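Local atomic coordinates of ferulic acid esterase, AmCE1/Fae1A (Anaeromyces mucronatus, PDB entry 5CXX), a protein that binds ferulic acid in a pocket and probably hydrolyses feruloyl esters, as an alpha/beta-hydrolase. Residues K3-R15 with S259-L273. Sequence-based numbering, arbitrary orientation. Where two conformers were deposited one is given.
Sequences KLQISNTCPDKYR and SAGFYNFIQTTFGAL
Leu-4 lays its CD1 methyl against CG2 of Thr-268 (3.9 Å) and more loosely against Leu-273, an apolar beginning to residues 3-10, which run antiparallel to 260-273. A water joins Gln-5 O, Asn-264 OD1 and Gln-267 NE2. At Ser-7 the backbone is gripped twice by one amide: its N donates to Asn-264 OD1 (3.0 Å, 163°), while Asn-264 ND2 gives one hydrogen to a lone pair of Ser-7 O (2.8 Å) and the other to Ala-260 O, one turn back. Asparagine suits this place because it both accepts and donates; a leucine here would probably leave Ser-7 N and O without their mates and let this N-terminal loop shift. Tyr-263, its CG anti to the backbone N (chi1 172°), turns its ring out toward residues 7-14. Small Cys-10 fits SG against Tyr-263 CB (3.6 Å); Pro-11 CD makes a CH-pi contact over one face, Gln-267 NE2 lying over the other. Tyr-263 CE1 stands over a face of the Tyr-14 ring, 3.5 Å from CD2, planes 37° apart. Arg-15 packs its guanidinium on Ser-259, NH1 bonding Asn-256 and NH2 Asp-75. The segment lies along helix 255-266, Ile-6 touching outer strand 244-248 and Tyr-263 helix 77-87.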
loop_
_atom_site.group_PDB
_atom_site.type_symbol
_atom_site.label_atom_id
_atom_site.label_comp_id
_atom_site.label_asym_id
_atom_site.label_seq_id
_atom_site.Cartn_x
_atom_site.Cartn_y
_atom_site.Cartn_z
ATOM N N LYS A 3 4.973 -4.230 21.432
ATOM C CA LYS A 3 4.406 -3.118 22.229
ATOM C C LYS A 3 3.430 -2.269 21.407
ATOM O O LYS A 3 3.516 -1.042 21.394
ATOM C CB LYS A 3 5.523 -2.217 22.770
ATOM C CG LYS A 3 6.782 -2.229 21.906
ATOM C CD LYS A 3 7.999 -1.676 22.616
ATOM C CE LYS A 3 9.231 -1.658 21.703
ATOM N NZ LYS A 3 9.240 -0.639 20.611
ATOM N N LEU A 4 2.522 -2.930 20.734
ATOM C CA LEU A 4 1.690 -2.330 19.720
ATOM C C LEU A 4 0.573 -1.498 20.320
ATOM O O LEU A 4 -0.269 -2.027 20.975
ATOM C CB LEU A 4 1.104 -3.496 18.943
ATOM C CG LEU A 4 0.063 -3.359 17.855
ATOM C CD1 LEU A 4 0.727 -2.842 16.587
ATOM C CD2 LEU A 4 -0.588 -4.701 17.599
ATOM N N GLN A 5 0.553 -0.204 20.090
ATOM C CA GLN A 5 -0.580 0.624 20.563
ATOM C C GLN A 5 -1.304 1.336 19.394
ATOM O O GLN A 5 -0.894 2.389 18.974
ATOM C CB GLN A 5 -0.134 1.673 21.581
ATOM C CG GLN A 5 1.083 1.297 22.404
ATOM C CD GLN A 5 2.351 1.973 21.893
ATOM O OE1 GLN A 5 2.636 1.979 20.688
ATOM N NE2 GLN A 5 3.133 2.528 22.821
ATOM N N ILE A 6 -2.353 0.706 18.880
ATOM C CA ILE A 6 -3.023 1.224 17.700
ATOM C C ILE A 6 -3.800 2.476 18.078
ATOM O O ILE A 6 -4.509 2.472 19.117
ATOM C CB ILE A 6 -3.959 0.120 17.135
ATOM C CG1 ILE A 6 -3.126 -1.120 16.766
ATOM C CG2 ILE A 6 -4.801 0.649 15.996
ATOM C CD1 ILE A 6 -2.148 -0.815 15.611
ATOM N N SER A 7 -3.678 3.513 17.242
ATOM C CA SER A 7 -4.447 4.719 17.484
ATOM C C SER A 7 -5.370 4.958 16.309
ATOM O O SER A 7 -5.051 4.632 15.179
ATOM C CB SER A 7 -3.571 5.932 17.645
ATOM O OG SER A 7 -2.823 6.048 16.482
ATOM N N ASN A 8 -6.531 5.505 16.612
ATOM C CA ASN A 8 -7.515 5.628 15.532
ATOM C C ASN A 8 -7.395 6.917 14.750
ATOM O O ASN A 8 -8.198 7.146 13.878
ATOM C CB ASN A 8 -8.938 5.461 16.048
ATOM C CG ASN A 8 -9.339 6.469 17.063
ATOM O OD1 ASN A 8 -8.617 7.437 17.326
ATOM N ND2 ASN A 8 -10.534 6.279 17.631
ATOM N N THR A 9 -6.392 7.715 15.062
ATOM C CA THR A 9 -6.053 8.874 14.226
ATOM C C THR A 9 -4.547 9.076 14.189
ATOM O O THR A 9 -3.799 8.546 15.018
ATOM C CB THR A 9 -6.679 10.190 14.738
ATOM O OG1 THR A 9 -6.028 10.550 15.963
ATOM C CG2 THR A 9 -8.228 10.049 14.921
ATOM N N CYS A 10 -4.089 9.848 13.183
ATOM C CA CYS A 10 -2.694 10.218 13.129
ATOM C C CYS A 10 -2.565 11.630 13.747
ATOM O O CYS A 10 -3.164 12.568 13.236
ATOM C CB CYS A 10 -2.226 10.254 11.656
ATOM S SG CYS A 10 -0.441 10.752 11.550
ATOM N N PRO A 11 -1.794 11.783 14.812
ATOM C CA PRO A 11 -1.611 13.127 15.373
ATOM C C PRO A 11 -1.050 14.066 14.328
ATOM O O PRO A 11 -0.216 13.686 13.478
ATOM C CB PRO A 11 -0.605 12.925 16.507
ATOM C CG PRO A 11 -0.738 11.474 16.871
ATOM C CD PRO A 11 -1.056 10.752 15.557
ATOM N N ASP A 12 -1.499 15.317 14.365
ATOM C CA ASP A 12 -1.015 16.239 13.350
ATOM C C ASP A 12 0.491 16.325 13.291
ATOM O O ASP A 12 1.062 16.471 12.216
ATOM C CB ASP A 12 -1.606 17.642 13.576
ATOM C CG ASP A 12 -3.087 17.724 13.187
ATOM O OD1 ASP A 12 -3.586 16.855 12.419
ATOM O OD2 ASP A 12 -3.760 18.663 13.650
ATOM N N LYS A 13 1.179 16.240 14.428
ATOM C CA LYS A 13 2.600 16.418 14.366
ATOM C C LYS A 13 3.377 15.299 13.653
ATOM O O LYS A 13 4.533 15.513 13.270
ATOM C CB LYS A 13 3.175 16.630 15.760
ATOM C CG LYS A 13 3.055 15.427 16.628
ATOM C CD LYS A 13 3.669 15.683 18.031
ATOM C CE LYS A 13 3.377 14.512 18.946
ATOM N NZ LYS A 13 4.074 14.659 20.275
ATOM N N TYR A 14 2.787 14.118 13.446
ATOM C CA TYR A 14 3.504 13.102 12.717
ATOM C C TYR A 14 3.215 13.215 11.216
ATOM O O TYR A 14 4.071 12.836 10.401
ATOM C CB TYR A 14 3.112 11.689 13.205
ATOM C CG TYR A 14 3.677 11.480 14.557
ATOM C CD1 TYR A 14 5.012 11.178 14.707
ATOM C CD2 TYR A 14 2.858 11.601 15.689
ATOM C CE1 TYR A 14 5.542 11.031 15.982
ATOM C CE2 TYR A 14 3.381 11.439 16.981
ATOM C CZ TYR A 14 4.707 11.164 17.091
ATOM O OH TYR A 14 5.199 11.023 18.366
ATOM N N ARG A 15 2.054 13.758 10.808
ATOM C CA ARG A 15 1.769 13.836 9.370
ATOM C C ARG A 15 2.152 15.169 8.737
ATOM O O ARG A 15 1.917 15.397 7.553
ATOM C CB ARG A 15 0.289 13.550 9.087
ATOM C CG ARG A 15 -0.666 14.477 9.892
ATOM C CD ARG A 15 -2.151 14.094 9.528
ATOM N NE ARG A 15 -2.488 14.504 8.141
ATOM C CZ ARG A 15 -3.742 14.556 7.692
ATOM N NH1 ARG A 15 -4.737 14.154 8.501
ATOM N NH2 ARG A 15 -4.007 14.978 6.446
ATOM N N SER A 259 -3.868 8.840 6.570
ATOM C CA SER A 259 -2.727 9.124 7.481
ATOM C C SER A 259 -2.821 8.247 8.732
ATOM O O SER A 259 -1.778 7.767 9.220
ATOM C CB SER A 259 -2.623 10.604 7.861
ATOM O OG SER A 259 -3.790 11.013 8.538
ATOM N N ALA A 260 -4.050 7.971 9.217
ATOM C CA ALA A 260 -4.134 7.080 10.393
ATOM C C ALA A 260 -3.587 5.689 10.054
ATOM O O ALA A 260 -2.871 5.053 10.876
ATOM C CB ALA A 260 -5.588 6.969 10.897
ATOM N N GLY A 261 -3.917 5.208 8.849
ATOM C CA GLY A 261 -3.455 3.887 8.455
ATOM C C GLY A 261 -1.924 3.847 8.335
ATOM O O GLY A 261 -1.268 2.976 8.864
ATOM N N PHE A 262 -1.371 4.812 7.597
ATOM C CA PHE A 262 0.077 4.799 7.364
ATOM C C PHE A 262 0.879 4.999 8.643
ATOM O O PHE A 262 1.941 4.376 8.877
ATOM C CB PHE A 262 0.412 5.901 6.356
ATOM C CG PHE A 262 1.752 5.736 5.678
ATOM C CD1 PHE A 262 2.091 4.536 5.013
ATOM C CD2 PHE A 262 2.629 6.831 5.610
ATOM C CE1 PHE A 262 3.329 4.404 4.348
ATOM C CE2 PHE A 262 3.851 6.706 4.940
ATOM C CZ PHE A 262 4.190 5.513 4.306
ATOM N N TYR A 263 0.381 5.884 9.517
ATOM C CA TYR A 263 1.016 6.112 10.825
ATOM C C TYR A 263 1.089 4.827 11.652
ATOM O O TYR A 263 2.163 4.491 12.198
ATOM C CB TYR A 263 0.196 7.180 11.573
ATOM C CG TYR A 263 0.582 7.422 13.023
ATOM C CD1 TYR A 263 1.805 8.007 13.358
ATOM C CD2 TYR A 263 -0.312 7.085 14.066
ATOM C CE1 TYR A 263 2.151 8.283 14.667
ATOM C CE2 TYR A 263 0.034 7.367 15.405
ATOM C CZ TYR A 263 1.266 7.957 15.684
ATOM O OH TYR A 263 1.586 8.242 16.997
ATOM N N ASN A 264 -0.036 4.099 11.782
ATOM C CA ASN A 264 0.069 2.835 12.515
ATOM C C ASN A 264 0.908 1.792 11.781
ATOM O O ASN A 264 1.695 1.053 12.411
ATOM C CB ASN A 264 -1.357 2.320 12.766
ATOM C CG ASN A 264 -2.047 3.060 13.884
ATOM O OD1 ASN A 264 -1.789 2.772 15.062
ATOM N ND2 ASN A 264 -2.922 3.998 13.534
ATOM N N PHE A 265 0.780 1.730 10.459
ATOM C CA PHE A 265 1.517 0.734 9.719
ATOM C C PHE A 265 3.031 0.878 9.842
ATOM O O PHE A 265 3.765 -0.088 10.048
ATOM C CB PHE A 265 1.064 0.803 8.258
ATOM C CG PHE A 265 1.674 -0.258 7.340
ATOM C CD1 PHE A 265 1.407 -1.628 7.554
ATOM C CD2 PHE A 265 2.475 0.134 6.284
ATOM C CE1 PHE A 265 1.938 -2.592 6.651
ATOM C CE2 PHE A 265 3.043 -0.810 5.419
ATOM C CZ PHE A 265 2.763 -2.158 5.590
ATOM N N ILE A 266 3.519 2.116 9.684
ATOM C CA ILE A 266 4.978 2.329 9.642
ATOM C C ILE A 266 5.611 2.125 11.021
ATOM O O ILE A 266 6.801 1.866 11.153
ATOM C CB ILE A 266 5.269 3.745 9.059
ATOM C CG1 ILE A 266 4.868 3.761 7.578
ATOM C CG2 ILE A 266 6.781 4.134 9.219
ATOM C CD1 ILE A 266 5.710 2.872 6.630
ATOM N N GLN A 267 4.783 2.214 12.070
ATOM C CA GLN A 267 5.275 1.846 13.384
ATOM C C GLN A 267 5.559 0.349 13.521
ATOM O O GLN A 267 6.237 -0.063 14.481
ATOM C CB GLN A 267 4.256 2.234 14.453
ATOM C CG GLN A 267 4.276 3.712 14.755
ATOM C CD GLN A 267 3.235 4.064 15.771
ATOM O OE1 GLN A 267 3.396 3.789 16.977
ATOM N NE2 GLN A 267 2.126 4.612 15.314
ATOM N N THR A 268 5.021 -0.456 12.611
ATOM C CA THR A 268 5.206 -1.917 12.736
ATOM C C THR A 268 6.231 -2.485 11.755
ATOM O O THR A 268 6.681 -3.620 11.910
ATOM C CB THR A 268 3.906 -2.680 12.505
ATOM O OG1 THR A 268 3.574 -2.697 11.111
ATOM C CG2 THR A 268 2.756 -2.137 13.358
ATOM N N THR A 269 6.557 -1.732 10.717
ATOM C CA THR A 269 7.319 -2.360 9.638
ATOM C C THR A 269 8.773 -2.597 10.018
ATOM O O THR A 269 9.399 -1.807 10.759
ATOM C CB THR A 269 7.255 -1.513 8.339
ATOM O OG1 THR A 269 7.446 -0.128 8.643
ATOM C CG2 THR A 269 5.867 -1.646 7.683
ATOM N N PHE A 270 9.339 -3.682 9.470
ATOM C CA PHE A 270 10.773 -3.940 9.512
ATOM C C PHE A 270 11.339 -4.049 10.927
ATOM O O PHE A 270 12.463 -3.652 11.180
ATOM C CB PHE A 270 11.523 -2.855 8.743
ATOM C CG PHE A 270 10.875 -2.521 7.417
ATOM C CD1 PHE A 270 10.507 -3.510 6.535
ATOM C CD2 PHE A 270 10.672 -1.194 7.065
ATOM C CE1 PHE A 270 9.882 -3.173 5.305
ATOM C CE2 PHE A 270 10.092 -0.830 5.814
ATOM C CZ PHE A 270 9.688 -1.842 4.939
ATOM N N GLY A 271 10.568 -4.646 11.818
ATOM C CA GLY A 271 11.070 -4.914 13.143
ATOM C C GLY A 271 11.159 -3.699 14.058
ATOM O O GLY A 271 11.837 -3.755 15.087
ATOM N N ALA A 272 10.464 -2.615 13.716
ATOM C CA ALA A 272 10.528 -1.374 14.516
ATOM C C ALA A 272 10.088 -1.554 15.947
ATOM O O ALA A 272 10.523 -0.782 16.803
ATOM C CB ALA A 272 9.651 -0.263 13.852
ATOM N N LEU A 273 9.231 -2.542 16.204
ATOM C CA LEU A 273 8.800 -2.824 17.567
ATOM C C LEU A 273 9.765 -3.778 18.258
ATOM O O LEU A 273 9.552 -4.099 19.433
ATOM C CB LEU A 273 7.392 -3.411 17.569
ATOM C CG LEU A 273 6.338 -2.464 16.961
ATOM C CD1 LEU A 273 5.047 -3.215 16.772
ATOM C CD2 LEU A 273 6.134 -1.256 17.886
HETATM O O HOH W 1 -0.246 4.433 17.142
HETATM O O HOH W 2 -6.036 10.674 11.148
#